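Local coordinates for protein acyl-coenzyme A oxidase acox-1.1 (PDB 5K3H) that catalyses the FAD-dependent desaturation of acyl-CoA chains with oxygen as electron acceptor, the first step of peroxisomal beta-oxidation, working as a dimer, at residues P190-K195 and N246-G251; N111-H116 and E144-Y149. All coordinates share one frame; numbering follows the deposited sequence.

Contact 1: residues P190-K195 and N246-G251; sequences PGNLGK and NIVDNG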
ATOM      1  N   PRO B 190     -22.165  -4.675  -2.574  1.00 20.97           N
ATOM      2  CA  PRO B 190     -22.790  -4.571  -1.240  1.00 20.73           C
ATOM      3  C   PRO B 190     -22.306  -5.651  -0.289  1.00 21.29           C
ATOM      4  O   PRO B 190     -22.311  -6.840  -0.613  1.00 20.64           O
ATOM      5  CB  PRO B 190     -24.283  -4.721  -1.534  1.00 20.98           C
ATOM      6  CG  PRO B 190     -24.440  -4.171  -2.901  1.00 20.63           C
ATOM      7  CD  PRO B 190     -23.198  -4.585  -3.628  1.00 20.84           C
ATOM      8  N   GLY B 191     -21.853  -5.220   0.885  1.00 22.15           N
ATOM      9  CA  GLY B 191     -21.278  -6.151   1.840  1.00 22.56           C
ATOM     10  C   GLY B 191     -22.337  -7.082   2.395  1.00 23.76           C
ATOM     11  O   GLY B 191     -23.509  -6.715   2.523  1.00 24.54           O
ATOM     12  N   ASN B 192     -21.935  -8.330   2.642  1.00 23.90           N
ATOM     13  CA  ASN B 192     -22.776  -9.369   3.232  1.00 24.42           C
ATOM     14  C   ASN B 192     -24.005  -9.693   2.385  1.00 24.54           C
ATOM     15  O   ASN B 192     -24.950 -10.320   2.882  1.00 25.01           O
ATOM     16  CB  ASN B 192     -23.185  -8.993   4.653  1.00 24.73           C
ATOM     17  CG  ASN B 192     -21.991  -8.768   5.531  1.00 24.35           C
ATOM     18  OD1 ASN B 192     -21.865  -7.724   6.170  1.00 24.49           O
ATOM     19  ND2 ASN B 192     -21.083  -9.737   5.549  1.00 23.68           N
ATOM     20  N   LEU B 193     -24.013  -9.248   1.123  1.00 24.92           N
ATOM     21  CA  LEU B 193     -25.114  -9.481   0.200  1.00 24.29           C
ATOM     22  C   LEU B 193     -25.027 -10.845  -0.472  1.00 24.68           C
ATOM     23  O   LEU B 193     -26.056 -11.398  -0.881  1.00 25.89           O
ATOM     24  CB  LEU B 193     -25.136  -8.388  -0.876  1.00 23.54           C
ATOM     25  CG  LEU B 193     -26.143  -8.566  -2.024  1.00 23.05           C
ATOM     26  CD1 LEU B 193     -27.580  -8.622  -1.504  1.00 22.99           C
ATOM     27  CD2 LEU B 193     -26.006  -7.470  -3.094  1.00 23.26           C
ATOM     28  N   GLY B 194     -23.822 -11.391  -0.617  1.00 24.85           N
ATOM     29  CA  GLY B 194     -23.654 -12.548  -1.478  1.00 24.57           C
ATOM     30  C   GLY B 194     -24.215 -13.821  -0.881  1.00 25.10           C
ATOM     31  O   GLY B 194     -24.808 -14.640  -1.593  1.00 26.14           O
ATOM     32  N   LYS B 195     -24.017 -14.015   0.427  1.00 28.38           N
ATOM     33  CA  LYS B 195     -24.320 -15.286   1.074  1.00 27.73           C
ATOM     34  C   LYS B 195     -25.101 -15.168   2.383  1.00 27.57           C
ATOM     35  O   LYS B 195     -25.902 -16.055   2.697  1.00 27.90           O
ATOM     36  CB  LYS B 195     -23.012 -16.034   1.334  1.00 27.38           C
ATOM     37  CG  LYS B 195     -22.322 -16.476   0.074  1.00 27.55           C
ATOM     38  CD  LYS B 195     -23.245 -17.439  -0.672  1.00 28.23           C
ATOM     39  CE  LYS B 195     -22.767 -17.730  -2.075  1.00 28.15           C
ATOM     40  NZ  LYS B 195     -23.621 -18.741  -2.775  1.00 27.59           N
ATOM     41  N   ASN B 246     -11.974 -10.012   4.105  1.00 20.15           N
ATOM     42  CA  ASN B 246     -12.511 -11.146   3.365  1.00 20.49           C
ATOM     43  C   ASN B 246     -13.555 -11.948   4.129  1.00 21.33           C
ATOM     44  O   ASN B 246     -14.123 -12.886   3.558  1.00 22.36           O
ATOM     45  CB  ASN B 246     -11.374 -12.051   2.918  1.00 19.77           C
ATOM     46  CG  ASN B 246     -10.729 -11.547   1.646  1.00 19.88           C
ATOM     47  OD1 ASN B 246     -11.392 -11.469   0.610  1.00 18.99           O
ATOM     48  ND2 ASN B 246      -9.442 -11.185   1.712  1.00 19.50           N
ATOM     49  N   ILE B 247     -13.838 -11.596   5.388  1.00 21.88           N
ATOM     50  CA  ILE B 247     -14.935 -12.231   6.106  1.00 22.38           C
ATOM     51  C   ILE B 247     -16.279 -11.674   5.656  1.00 22.58           C
ATOM     52  O   ILE B 247     -17.307 -12.343   5.808  1.00 22.93           O
ATOM     53  CB  ILE B 247     -14.711 -12.088   7.624  1.00 22.90           C
ATOM     54  CG1 ILE B 247     -13.374 -12.744   8.010  1.00 22.90           C
ATOM     55  CG2 ILE B 247     -15.896 -12.647   8.414  1.00 22.71           C
ATOM     56  CD1 ILE B 247     -12.994 -12.684   9.492  1.00 22.46           C
ATOM     57  N   VAL B 248     -16.296 -10.461   5.111  1.00 22.75           N
ATOM     58  CA  VAL B 248     -17.489  -9.893   4.499  1.00 21.96           C
ATOM     59  C   VAL B 248     -17.673 -10.512   3.122  1.00 21.60           C
ATOM     60  O   VAL B 248     -16.771 -10.477   2.277  1.00 21.78           O
ATOM     61  CB  VAL B 248     -17.380  -8.365   4.417  1.00 22.61           C
ATOM     62  CG1 VAL B 248     -18.442  -7.796   3.459  1.00 23.13           C
ATOM     63  CG2 VAL B 248     -17.539  -7.766   5.798  1.00 22.50           C
ATOM     64  N   ASP B 249     -18.859 -11.059   2.887  1.00 23.12           N
ATOM     65  CA  ASP B 249     -19.210 -11.734   1.643  1.00 23.54           C
ATOM     66  C   ASP B 249     -19.909 -10.729   0.724  1.00 23.19           C
ATOM     67  O   ASP B 249     -21.138 -10.678   0.593  1.00 25.18           O
ATOM     68  CB  ASP B 249     -20.083 -12.940   1.965  1.00 24.70           C
ATOM     69  CG  ASP B 249     -21.235 -12.576   2.916  1.00 25.90           C
ATOM     70  OD1 ASP B 249     -20.942 -12.173   4.074  1.00 27.86           O
ATOM     71  OD2 ASP B 249     -22.426 -12.662   2.506  1.00 25.93           O
ATOM     72  N   ASN B 250     -19.095  -9.918   0.062  1.00 21.82           N
ATOM     73  CA  ASN B 250     -19.626  -8.945  -0.876  1.00 21.44           C
ATOM     74  C   ASN B 250     -20.264  -9.657  -2.052  1.00 21.02           C
ATOM     75  O   ASN B 250     -19.704 -10.618  -2.579  1.00 20.30           O
ATOM     76  CB  ASN B 250     -18.509  -8.017  -1.336  1.00 21.34           C
ATOM     77  CG  ASN B 250     -17.912  -7.232  -0.202  1.00 21.39           C
ATOM     78  OD1 ASN B 250     -17.119  -7.740   0.574  1.00 21.99           O
ATOM     79  ND2 ASN B 250     -18.299  -5.973  -0.103  1.00 20.86           N
ATOM     80  N   GLY B 251     -21.427  -9.167  -2.493  1.00 20.35           N
ATOM     81  CA  GLY B 251     -22.255  -9.928  -3.402  1.00 19.99           C
ATOM     82  C   GLY B 251     -22.692  -9.197  -4.656  1.00 19.56           C
ATOM     83  O   GLY B 251     -22.674  -7.974  -4.738  1.00 18.55           O
TER
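The segment P190 to K195, which opens with a type II beta turn (P190 to L193), is clamped by D249 to G251 in a buried loop-to-loop contact beside the FAD site, to which G191 belongs. The carbonyl of P190 accepts from G251 N across the contact (N to O 3.1 Å). D249 does most of the gripping. Its backbone O takes the amide of G194 (N to O 3.0 Å), while its two carboxylate oxygens reach different points of the segment. D249 OD2 receives K195 N at 2.9 Å through its anti lone pair; D249 OD1 is met by N192 ND2 at 2.9 Å, the donor standing 39° out of the carboxylate plane although the bond stays in the plane of the amide. With chi1 at 49°, D249 CG sits between its own N and carbonyl carbon, which turns both oxygens to the 190-195 segment. The backbones come close at two glycines, G194 N lying 3.5 Å from G251 CA; separately, V248 CG1 packs on G191 CA at 3.7 Å. S196 N is a further donor to D249 OD2, and the end of K195 goes to T652 of the second subunit. The turn follows strand 187-188, and G251 begins strand 251-255, which pairs antiparallel with strand 187-188; strand 234-238 flanks L193 and D249, and A114 of helix 114-127 touches N192 and V248.

Contact 2: residues N111-H116 and E144-Y149; sequences NPMALH and EIIGTY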
ATOM      1  N   ASN B 111     -17.569  -9.408   9.349  1.00 23.39           N
ATOM      2  CA  ASN B 111     -18.430 -10.441   9.914  1.00 23.92           C
ATOM      3  C   ASN B 111     -19.705 -10.499   9.081  1.00 24.05           C
ATOM      4  O   ASN B 111     -19.958  -9.608   8.263  1.00 23.63           O
ATOM      5  CB  ASN B 111     -18.725 -10.183  11.408  1.00 23.31           C
ATOM      6  CG  ASN B 111     -19.640  -8.999  11.634  1.00 24.15           C
ATOM      7  OD1 ASN B 111     -20.861  -9.140  11.644  1.00 24.22           O
ATOM      8  ND2 ASN B 111     -19.049  -7.814  11.805  1.00 25.01           N
ATOM      9  N   PRO B 112     -20.503 -11.567   9.219  1.00 25.73           N
ATOM     10  CA  PRO B 112     -21.701 -11.728   8.361  1.00 26.43           C
ATOM     11  C   PRO B 112     -22.760 -10.662   8.536  1.00 27.62           C
ATOM     12  O   PRO B 112     -23.709 -10.613   7.731  1.00 28.35           O
ATOM     13  CB  PRO B 112     -22.250 -13.093   8.780  1.00 25.96           C
ATOM     14  CG  PRO B 112     -21.036 -13.844   9.275  1.00 25.46           C
ATOM     15  CD  PRO B 112     -20.199 -12.812   9.959  1.00 26.29           C
ATOM     16  N   MET B 113     -22.681  -9.855   9.591  1.00 25.36           N
ATOM     17  CA  MET B 113     -23.672  -8.819   9.843  1.00 25.07           C
ATOM     18  C   MET B 113     -23.035  -7.442   9.890  1.00 24.27           C
ATOM     19  O   MET B 113     -23.603  -6.516  10.478  1.00 22.87           O
ATOM     20  CB  MET B 113     -24.436  -9.126  11.131  1.00 26.18           C
ATOM     21  CG  MET B 113     -25.322 -10.328  10.971  1.00 28.28           C
ATOM     22  SD  MET B 113     -26.307 -10.707  12.423  1.00 31.64           S
ATOM     23  CE  MET B 113     -27.298  -9.226  12.624  1.00 29.53           C
ATOM     24  N   ALA B 114     -21.870  -7.304   9.267  1.00 23.16           N
ATOM     25  CA  ALA B 114     -21.157  -6.032   9.241  1.00 23.37           C
ATOM     26  C   ALA B 114     -21.996  -4.900   8.648  1.00 23.87           C
ATOM     27  O   ALA B 114     -22.005  -3.786   9.171  1.00 24.78           O
ATOM     28  CB  ALA B 114     -19.846  -6.176   8.483  1.00 22.92           C
ATOM     29  N   LEU B 115     -22.695  -5.187   7.555  1.00 23.77           N
ATOM     30  CA  LEU B 115     -23.526  -4.184   6.895  1.00 24.17           C
ATOM     31  C   LEU B 115     -24.901  -4.051   7.545  1.00 24.01           C
ATOM     32  O   LEU B 115     -25.542  -3.004   7.450  1.00 24.06           O
ATOM     33  CB  LEU B 115     -23.671  -4.502   5.405  1.00 24.28           C
ATOM     34  CG  LEU B 115     -22.605  -3.896   4.489  1.00 25.30           C
ATOM     35  CD1 LEU B 115     -22.721  -2.381   4.458  1.00 25.92           C
ATOM     36  CD2 LEU B 115     -21.213  -4.320   4.930  1.00 24.03           C
ATOM     37  N   HIS B 116     -25.347  -5.114   8.202  1.00 27.19           N
ATOM     38  CA  HIS B 116     -26.646  -5.119   8.876  1.00 27.77           C
ATOM     39  C   HIS B 116     -26.816  -3.903   9.782  1.00 27.36           C
ATOM     40  O   HIS B 116     -27.890  -3.280   9.818  1.00 26.87           O
ATOM     41  CB  HIS B 116     -26.797  -6.414   9.667  1.00 28.64           C
ATOM     42  CG  HIS B 116     -28.121  -6.551  10.329  1.00 29.66           C
ATOM     43  ND1 HIS B 116     -29.223  -7.075   9.691  1.00 29.76           N
ATOM     44  CD2 HIS B 116     -28.519  -6.236  11.584  1.00 29.73           C
ATOM     45  CE1 HIS B 116     -30.246  -7.073  10.526  1.00 30.68           C
ATOM     46  NE2 HIS B 116     -29.846  -6.563  11.680  1.00 31.22           N
ATOM     47  N   GLU B 144     -33.762 -11.007  13.703  1.00 33.80           N
ATOM     48  CA  GLU B 144     -34.574 -12.068  13.100  1.00 35.11           C
ATOM     49  C   GLU B 144     -34.261 -12.246  11.631  1.00 34.15           C
ATOM     50  O   GLU B 144     -34.536 -13.318  11.070  1.00 33.61           O
ATOM     51  CB  GLU B 144     -36.072 -11.788  13.222  1.00 36.55           C
ATOM     52  CG  GLU B 144     -36.595 -11.677  14.632  1.00 38.45           C
ATOM     53  CD  GLU B 144     -38.093 -11.408  14.678  1.00 39.42           C
ATOM     54  OE1 GLU B 144     -38.821 -11.798  13.734  1.00 37.27           O
ATOM     55  OE2 GLU B 144     -38.536 -10.744  15.640  1.00 42.11           O
ATOM     56  N   ILE B 145     -33.710 -11.198  11.008  1.00 32.79           N
ATOM     57  CA  ILE B 145     -33.339 -11.163   9.605  1.00 32.45           C
ATOM     58  C   ILE B 145     -31.939 -10.575   9.499  1.00 32.13           C
ATOM     59  O   ILE B 145     -31.430  -9.932  10.424  1.00 34.21           O
ATOM     60  CB  ILE B 145     -34.341 -10.340   8.769  1.00 32.90           C
ATOM     61  CG1 ILE B 145     -34.465  -8.919   9.325  1.00 33.30           C
ATOM     62  CG2 ILE B 145     -35.683 -11.032   8.721  1.00 33.39           C
ATOM     63  CD1 ILE B 145     -35.370  -8.028   8.479  1.00 33.67           C
ATOM     64  N   ILE B 146     -31.303 -10.828   8.362  1.00 30.12           N
ATOM     65  CA  ILE B 146     -29.993 -10.271   8.073  1.00 30.00           C
ATOM     66  C   ILE B 146     -30.129  -9.453   6.799  1.00 29.56           C
ATOM     67  O   ILE B 146     -30.543  -9.975   5.754  1.00 28.32           O
ATOM     68  CB  ILE B 146     -28.924 -11.364   7.937  1.00 29.64           C
ATOM     69  CG1 ILE B 146     -28.831 -12.167   9.233  1.00 29.48           C
ATOM     70  CG2 ILE B 146     -27.575 -10.767   7.584  1.00 29.77           C
ATOM     71  CD1 ILE B 146     -27.873 -13.322   9.160  1.00 29.72           C
ATOM     72  N   GLY B 147     -29.783  -8.171   6.888  1.00 26.95           N
ATOM     73  CA  GLY B 147     -29.973  -7.263   5.785  1.00 27.83           C
ATOM     74  C   GLY B 147     -28.689  -6.533   5.443  1.00 27.82           C
ATOM     75  O   GLY B 147     -27.722  -6.510   6.207  1.00 27.70           O
ATOM     76  N   THR B 148     -28.703  -5.945   4.253  1.00 26.48           N
ATOM     77  CA  THR B 148     -27.634  -5.085   3.778  1.00 25.79           C
ATOM     78  C   THR B 148     -28.283  -3.987   2.943  1.00 26.34           C
ATOM     79  O   THR B 148     -29.510  -3.908   2.827  1.00 25.57           O
ATOM     80  CB  THR B 148     -26.586  -5.912   3.006  1.00 25.88           C
ATOM     81  OG1 THR B 148     -25.508  -5.073   2.566  1.00 25.68           O
ATOM     82  CG2 THR B 148     -27.224  -6.604   1.802  1.00 26.43           C
ATOM     83  N   TYR B 149     -27.450  -3.130   2.364  1.00 25.57           N
ATOM     84  CA  TYR B 149     -27.904  -2.010   1.552  1.00 26.38           C
ATOM     85  C   TYR B 149     -27.283  -2.185   0.171  1.00 26.30           C
ATOM     86  O   TYR B 149     -26.062  -2.304   0.046  1.00 23.44           O
ATOM     87  CB  TYR B 149     -27.487  -0.694   2.208  1.00 28.49           C
ATOM     88  CG  TYR B 149     -28.051   0.545   1.570  1.00 30.19           C
ATOM     89  CD1 TYR B 149     -29.290   1.018   1.947  1.00 30.53           C
ATOM     90  CD2 TYR B 149     -27.347   1.255   0.615  1.00 32.25           C
ATOM     91  CE1 TYR B 149     -29.829   2.154   1.385  1.00 31.67           C
ATOM     92  CE2 TYR B 149     -27.890   2.407   0.040  1.00 32.64           C
ATOM     93  CZ  TYR B 149     -29.131   2.841   0.437  1.00 32.26           C
ATOM     94  OH  TYR B 149     -29.696   3.966  -0.107  1.00 35.91           O
TER
HETATM   95  O   HOH W   1     -25.288  -7.508   7.042  1.00 23.38           O
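A histidine ring, rather than a backbone carbonyl, receives the amide of G147: G147 N donates to H116 ND1 at 3.1 Å, with an N-H...N angle of 161° and the donor in the ring plane. Accepting at ND1, with NE2 bonded to the carbonyl of A140, is consistent with the proton sitting on NE2, and holds the imidazole at both nitrogens. The ring is carried to the strand because CG lies anti to the backbone N (chi1 -177°). M113 CE rests over one ring face, offset toward the rim and 3.4 Å above the plane. An alanine in place of H116 would probably leave G147 N and the A140 carbonyl without their partner and the M113 methyl without its support. On the backbone side, a water joins the segments, donating to G147 O (2.8 Å) and accepting weakly from H116 N. Apolar packing flanks the polar link, I146 CG2 meeting M113 CG at 4.1 Å with the side chains crossing at about a right angle. L115 CB makes van der Waals contact with the hydroxyl T148 OG1 (3.4 Å), which probably bonds G191 O. The first turn of helix 114-127 lies against the G147 to T148 part of strand 147-150, which pairs in parallel with strand 199-208; S75 and L79 of helix 68-85 flank P112 and M113, and L662 of the second subunit packs on P112 and I146.

Contact 2 closes before contact 1 opens, so the two follow in series along the chain, with centres about 9 Å apart on the same side of its centre. They touch directly. N192 ND2 probably bonds N111 O (2.9 Å), and together with the link from T148 to G191 this ties the 190-195 segment both to the approach to helix 114-127 and to strand 147-150. That strand belongs to the mixed sheet, whereas contact 1 borders the three-stranded antiparallel sheet of 187-188, 251-255 and 234-238; the pair therefore joins two sheets and a helix. Both hold FAD-binding residues, Y149 and G191, consistent with one continuous framework beside the FAD site, which is shared between the two subunits.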